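Local coordinates for protein E (Haemophilus influenzae, PDB 3ZH5) that acts as a multifunctional surface adhesin, binding host epithelial cells and the host proteins vitronectin, laminin and plasminogen, at residues L73-F87 against R97-L110. Sequence-based numbering, arbitrary orientation.
Sequences LNCANYHLTQVRTDF and RAAPKKQKKHTLSL
The side chain of Gln103 takes the place of a missing strand neighbour beside Thr85: its OE1 accepts from the backbone N of Thr85 at 2.8 Å, and its NE2 donates to Thr85 O at 3.0 Å. A primary amide offers the same donor and acceptor as a peptide group, and here it bridges the gap where 97-110 leaves the sheet between its two short strands. The second bond is nearly straight (168°) and lies close to the amide plane, and the pair fixes the rotation of the amide. NE2 also sits over one face of the Arg84 guanidinium, toward its rim. Arg84 itself, with CG wedged between backbone N and carbonyl carbon (chi1 80°), grips Asp86 side-on in a salt bridge through NE and NH2, each meeting a separate carboxylate oxygen on its syn side. Arg97 joins the network from across the contact, its guanidinium perpendicular to the carboxylate; its NH1 completes a salt bridge to Asp86 OD1 at 2.8 Å, though the hydrogen bond is weak because the N-H points poorly. Asp86 OD1 is thus shared by Arg84 NH2 and Arg97 NH1, and one carboxylate serves both guanidinium groups.

Around this interruption the sheet is an antiparallel meander up to strand 79-88, which pairs with strand 64-74 along one edge and whose outer edge is shared by two short strands, 97-98 at one end and 106-109 at the other. Phe87 and Ala98 form a hydrogen-bonded pair, as do Leu80 and Leu108. In the non-hydrogen-bonded pair Thr81-Thr107 the two OG1 atoms share a hydrogen bond of 2.7 Å. On the other face, Gln82 CB lies over the His106 ring in a CH-pi contact, 3.9 Å from its centroid, while Gln82 OE1 turns to Lys71. Beyond the strand end, Leu110 CG packs 4.0 Å from Leu80 CB, and Leu80 in turn touches Leu116 of helix 115-128.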
loop_
_atom_site.group_PDB
_atom_site.type_symbol
_atom_site.label_atom_id
_atom_site.label_comp_id
_atom_site.label_asym_id
_atom_site.label_seq_id
_atom_site.Cartn_x
_atom_site.Cartn_y
_atom_site.Cartn_z
ATOM N N LEU A 73 10.407 -1.221 3.077
ATOM C CA LEU A 73 10.595 -1.036 4.504
ATOM C C LEU A 73 11.920 -1.578 5.007
ATOM O O LEU A 73 12.264 -2.735 4.767
ATOM C CB LEU A 73 9.412 -1.688 5.269
ATOM C CG LEU A 73 9.531 -1.786 6.785
ATOM C CD1 LEU A 73 9.363 -0.384 7.352
ATOM C CD2 LEU A 73 8.443 -2.753 7.341
ATOM N N ASN A 74 12.636 -0.764 5.774
ATOM C CA ASN A 74 13.749 -1.238 6.569
ATOM C C ASN A 74 13.354 -1.460 8.050
ATOM O O ASN A 74 13.117 -0.507 8.781
ATOM C CB ASN A 74 14.905 -0.257 6.467
ATOM C CG ASN A 74 16.167 -0.791 7.089
ATOM O OD1 ASN A 74 16.178 -1.884 7.662
ATOM N ND2 ASN A 74 17.250 -0.058 6.940
ATOM N N CYS A 75 13.295 -2.714 8.476
ATOM C CA CYS A 75 12.819 -3.074 9.816
ATOM C C CYS A 75 13.786 -2.661 10.909
ATOM O O CYS A 75 13.411 -2.619 12.078
ATOM C CB CYS A 75 12.530 -4.590 9.928
ATOM S SG CYS A 75 11.123 -5.069 8.959
ATOM N N ALA A 76 15.028 -2.361 10.554
ATOM C CA ALA A 76 16.027 -1.995 11.566
ATOM C C ALA A 76 15.869 -0.523 12.044
ATOM O O ALA A 76 16.214 -0.183 13.174
ATOM C CB ALA A 76 17.427 -2.222 11.026
ATOM N N ASN A 77 15.378 0.348 11.180
ATOM C CA ASN A 77 15.234 1.769 11.541
ATOM C C ASN A 77 13.874 2.323 11.176
ATOM O O ASN A 77 13.626 3.518 11.336
ATOM C CB ASN A 77 16.354 2.600 10.910
ATOM C CG ASN A 77 16.434 2.446 9.389
ATOM O OD1 ASN A 77 15.498 1.967 8.735
ATOM N ND2 ASN A 77 17.553 2.882 8.818
ATOM N N TYR A 78 12.983 1.454 10.702
ATOM C CA TYR A 78 11.640 1.856 10.294
ATOM C C TYR A 78 11.646 3.010 9.272
ATOM O O TYR A 78 10.769 3.878 9.281
ATOM C CB TYR A 78 10.790 2.206 11.531
ATOM C CG TYR A 78 10.075 1.029 12.194
ATOM C CD1 TYR A 78 10.694 -0.192 12.355
ATOM C CD2 TYR A 78 8.770 1.170 12.687
ATOM C CE1 TYR A 78 10.038 -1.267 12.949
ATOM C CE2 TYR A 78 8.106 0.116 13.285
ATOM C CZ TYR A 78 8.754 -1.105 13.420
ATOM O OH TYR A 78 8.122 -2.169 14.001
ATOM N N HIS A 79 12.610 2.983 8.344
ATOM C CA HIS A 79 12.501 3.808 7.144
ATOM C C HIS A 79 11.610 3.110 6.153
ATOM O O HIS A 79 11.744 1.890 5.926
ATOM C CB HIS A 79 13.872 4.030 6.483
ATOM C CG HIS A 79 14.777 4.945 7.249
ATOM N ND1 HIS A 79 16.047 5.294 6.804
ATOM C CD2 HIS A 79 14.617 5.558 8.445
ATOM C CE1 HIS A 79 16.625 6.061 7.707
ATOM N NE2 HIS A 79 15.775 6.241 8.713
ATOM N N LEU A 80 10.733 3.885 5.539
ATOM C CA LEU A 80 9.743 3.393 4.594
ATOM C C LEU A 80 9.863 4.260 3.366
ATOM O O LEU A 80 9.664 5.478 3.449
ATOM C CB LEU A 80 8.313 3.576 5.124
ATOM C CG LEU A 80 7.250 2.905 4.238
ATOM C CD1 LEU A 80 7.391 1.407 4.321
ATOM C CD2 LEU A 80 5.863 3.210 4.667
ATOM N N THR A 81 10.220 3.652 2.237
ATOM C CA THR A 81 10.310 4.367 0.960
ATOM C C THR A 81 9.089 4.111 0.094
ATOM O O THR A 81 8.644 2.953 -0.085
ATOM C CB THR A 81 11.575 3.893 0.236
ATOM O OG1 THR A 81 12.696 4.049 1.124
ATOM C CG2 THR A 81 11.777 4.610 -1.084
ATOM N N GLN A 82 8.515 5.191 -0.411
ATOM C CA GLN A 82 7.460 5.149 -1.424
ATOM C C GLN A 82 8.155 5.133 -2.765
ATOM O O GLN A 82 8.893 6.080 -3.091
ATOM C CB GLN A 82 6.539 6.362 -1.308
ATOM C CG GLN A 82 5.611 6.658 -2.502
ATOM C CD GLN A 82 4.610 5.599 -2.875
ATOM O OE1 GLN A 82 4.157 4.801 -2.044
ATOM N NE2 GLN A 82 4.209 5.618 -4.141
ATOM N N VAL A 83 7.900 4.081 -3.546
ATOM C CA VAL A 83 8.604 3.881 -4.824
ATOM C C VAL A 83 7.742 4.220 -6.024
ATOM O O VAL A 83 8.213 4.836 -6.992
ATOM C CB VAL A 83 9.082 2.413 -4.949
ATOM C CG1 VAL A 83 9.603 2.110 -6.349
ATOM C CG2 VAL A 83 10.132 2.170 -3.888
ATOM N N ARG A 84 6.500 3.783 -6.011
ATOM C CA ARG A 84 5.623 4.089 -7.140
ATOM C C ARG A 84 4.167 3.858 -6.816
ATOM O O ARG A 84 3.807 3.185 -5.814
ATOM C CB ARG A 84 6.006 3.341 -8.404
ATOM C CG ARG A 84 5.548 1.922 -8.469
ATOM C CD ARG A 84 5.772 1.292 -9.830
ATOM N NE ARG A 84 4.759 1.695 -10.817
ATOM C CZ ARG A 84 5.003 2.360 -11.948
ATOM N NH1 ARG A 84 6.243 2.704 -12.284
ATOM N NH2 ARG A 84 4.001 2.667 -12.774
ATOM N N THR A 85 3.340 4.478 -7.662
ATOM C CA THR A 85 1.905 4.478 -7.512
ATOM C C THR A 85 1.233 4.121 -8.809
ATOM O O THR A 85 1.573 4.648 -9.856
ATOM C CB THR A 85 1.397 5.864 -7.101
ATOM O OG1 THR A 85 1.918 6.190 -5.809
ATOM C CG2 THR A 85 -0.104 5.872 -7.057
ATOM N N ASP A 86 0.286 3.191 -8.721
ATOM C CA ASP A 86 -0.523 2.804 -9.860
ATOM C C ASP A 86 -1.983 2.894 -9.467
ATOM O O ASP A 86 -2.361 2.504 -8.352
ATOM C CB ASP A 86 -0.172 1.369 -10.275
ATOM C CG ASP A 86 1.217 1.269 -10.912
ATOM O OD1 ASP A 86 1.360 1.742 -12.066
ATOM O OD2 ASP A 86 2.155 0.737 -10.259
ATOM N N PHE A 87 -2.816 3.409 -10.365
ATOM C CA PHE A 87 -4.247 3.446 -10.100
ATOM C C PHE A 87 -4.932 2.329 -10.852
ATOM O O PHE A 87 -4.537 2.000 -11.947
ATOM C CB PHE A 87 -4.840 4.780 -10.529
ATOM C CG PHE A 87 -4.218 5.958 -9.852
ATOM C CD1 PHE A 87 -4.596 6.313 -8.570
ATOM C CD2 PHE A 87 -3.275 6.723 -10.504
ATOM C CE1 PHE A 87 -4.034 7.397 -7.949
ATOM C CE2 PHE A 87 -2.709 7.809 -9.880
ATOM C CZ PHE A 87 -3.091 8.147 -8.602
ATOM N N ARG A 97 -5.214 -0.195 -15.532
ATOM C CA ARG A 97 -4.224 0.539 -14.765
ATOM C C ARG A 97 -3.892 1.906 -15.362
ATOM O O ARG A 97 -3.903 2.084 -16.579
ATOM C CB ARG A 97 -2.943 -0.296 -14.725
ATOM C CG ARG A 97 -1.836 0.327 -13.882
ATOM C CD ARG A 97 -0.543 -0.430 -14.005
ATOM N NE ARG A 97 0.073 -0.215 -15.306
ATOM C CZ ARG A 97 0.709 0.896 -15.659
ATOM N NH1 ARG A 97 0.813 1.895 -14.792
ATOM N NH2 ARG A 97 1.246 1.007 -16.878
ATOM N N ALA A 98 -3.555 2.863 -14.510
ATOM C CA ALA A 98 -3.019 4.119 -14.995
ATOM C C ALA A 98 -1.977 4.578 -14.014
ATOM O O ALA A 98 -1.897 4.076 -12.904
ATOM C CB ALA A 98 -4.099 5.156 -15.148
ATOM N N ALA A 99 -1.155 5.528 -14.432
ATOM C CA ALA A 99 -0.081 5.985 -13.579
ATOM C C ALA A 99 0.365 7.366 -14.004
ATOM O O ALA A 99 0.250 7.721 -15.172
ATOM C CB ALA A 99 1.093 5.009 -13.651
ATOM N N PRO A 100 0.894 8.144 -13.054
ATOM C CA PRO A 100 1.515 9.443 -13.362
ATOM C C PRO A 100 2.789 9.299 -14.187
ATOM O O PRO A 100 3.482 8.285 -14.056
ATOM C CB PRO A 100 1.873 10.008 -11.982
ATOM C CG PRO A 100 1.592 8.910 -10.968
ATOM C CD PRO A 100 1.177 7.680 -11.686
ATOM N N LYS A 101 3.101 10.306 -15.005
ATOM C CA LYS A 101 4.354 10.330 -15.769
ATOM C C LYS A 101 5.547 10.299 -14.821
ATOM O O LYS A 101 6.383 9.396 -14.884
ATOM C CB LYS A 101 4.424 11.574 -16.660
ATOM C CG LYS A 101 3.485 11.531 -17.865
ATOM C CD LYS A 101 3.088 12.930 -18.367
ATOM C CE LYS A 101 2.073 13.597 -17.430
ATOM N NZ LYS A 101 1.421 14.801 -18.028
ATOM N N LYS A 102 5.621 11.278 -13.924
ATOM C CA LYS A 102 6.676 11.282 -12.916
ATOM C C LYS A 102 6.180 10.640 -11.625
ATOM O O LYS A 102 5.118 10.971 -11.106
ATOM C CB LYS A 102 7.189 12.707 -12.657
ATOM C CG LYS A 102 8.576 12.748 -12.005
ATOM C CD LYS A 102 9.417 13.875 -12.575
ATOM C CE LYS A 102 10.730 14.052 -11.828
ATOM N NZ LYS A 102 11.518 15.204 -12.397
ATOM N N GLN A 103 6.950 9.684 -11.133
ATOM C CA GLN A 103 6.652 9.061 -9.866
ATOM C C GLN A 103 7.371 9.864 -8.803
ATOM O O GLN A 103 8.579 10.125 -8.901
ATOM C CB GLN A 103 7.125 7.604 -9.873
ATOM C CG GLN A 103 6.323 6.697 -10.803
ATOM C CD GLN A 103 4.989 6.306 -10.216
ATOM O OE1 GLN A 103 4.777 6.467 -9.028
ATOM N NE2 GLN A 103 4.082 5.799 -11.051
ATOM N N LYS A 104 6.622 10.271 -7.791
ATOM C CA LYS A 104 7.186 11.025 -6.689
ATOM C C LYS A 104 7.597 10.065 -5.627
ATOM O O LYS A 104 6.795 9.251 -5.186
ATOM C CB LYS A 104 6.167 12.022 -6.145
ATOM C CG LYS A 104 6.227 13.374 -6.840
ATOM C CD LYS A 104 7.591 14.043 -6.581
ATOM C CE LYS A 104 8.298 14.443 -7.876
ATOM N NZ LYS A 104 7.726 15.692 -8.479
ATOM N N LYS A 105 8.864 10.117 -5.245
ATOM C CA LYS A 105 9.436 9.132 -4.352
ATOM C C LYS A 105 9.862 9.878 -3.089
ATOM O O LYS A 105 10.174 11.077 -3.109
ATOM C CB LYS A 105 10.663 8.352 -4.995
ATOM C CG LYS A 105 10.354 7.603 -6.280
ATOM C CD LYS A 105 11.690 7.295 -7.110
ATOM C CE LYS A 105 11.405 6.789 -8.532
ATOM N NZ LYS A 105 10.339 5.667 -8.462
ATOM N N HIS A 106 9.800 9.195 -1.955
ATOM C CA HIS A 106 10.356 9.738 -0.730
ATOM C C HIS A 106 10.511 8.615 0.261
ATOM O O HIS A 106 9.859 7.603 0.129
ATOM C CB HIS A 106 9.376 10.796 -0.160
ATOM C CG HIS A 106 7.986 10.287 0.103
ATOM N ND1 HIS A 106 7.656 9.583 1.247
ATOM C CD2 HIS A 106 6.844 10.369 -0.619
ATOM C CE1 HIS A 106 6.382 9.262 1.212
ATOM N NE2 HIS A 106 5.854 9.730 0.100
ATOM N N THR A 107 11.401 8.816 1.220
ATOM C CA THR A 107 11.565 7.942 2.355
ATOM C C THR A 107 11.186 8.686 3.644
ATOM O O THR A 107 11.582 9.867 3.838
ATOM C CB THR A 107 12.977 7.505 2.392
ATOM O OG1 THR A 107 13.188 6.727 1.201
ATOM C CG2 THR A 107 13.325 6.708 3.646
ATOM N N LEU A 108 10.358 8.028 4.477
ATOM C CA LEU A 108 10.045 8.561 5.815
ATOM C C LEU A 108 10.713 7.738 6.891
ATOM O O LEU A 108 11.055 6.590 6.681
ATOM C CB LEU A 108 8.552 8.451 6.128
ATOM C CG LEU A 108 7.524 8.895 5.119
ATOM C CD1 LEU A 108 6.824 7.665 4.637
ATOM C CD2 LEU A 108 6.552 9.874 5.774
ATOM N N SER A 109 10.822 8.307 8.084
ATOM C CA SER A 109 11.151 7.545 9.254
ATOM C C SER A 109 9.808 7.475 10.020
ATOM O O SER A 109 9.314 8.484 10.454
ATOM C CB SER A 109 12.212 8.278 10.046
ATOM O OG SER A 109 12.624 7.540 11.168
ATOM N N LEU A 110 9.229 6.279 10.132
ATOM C CA LEU A 110 7.869 6.112 10.620
ATOM C C LEU A 110 7.781 6.502 12.064
ATOM O O LEU A 110 8.756 6.430 12.804
ATOM C CB LEU A 110 7.397 4.660 10.450
ATOM C CG LEU A 110 7.249 4.269 8.968
ATOM C CD1 LEU A 110 6.957 2.784 8.861
ATOM C CD2 LEU A 110 6.126 5.060 8.310
HETATM O O HOH W 1 11.495 5.279 12.919
HETATM O O HOH W 2 15.658 7.340 11.570
HETATM O O HOH W 3 5.364 7.478 -6.161
#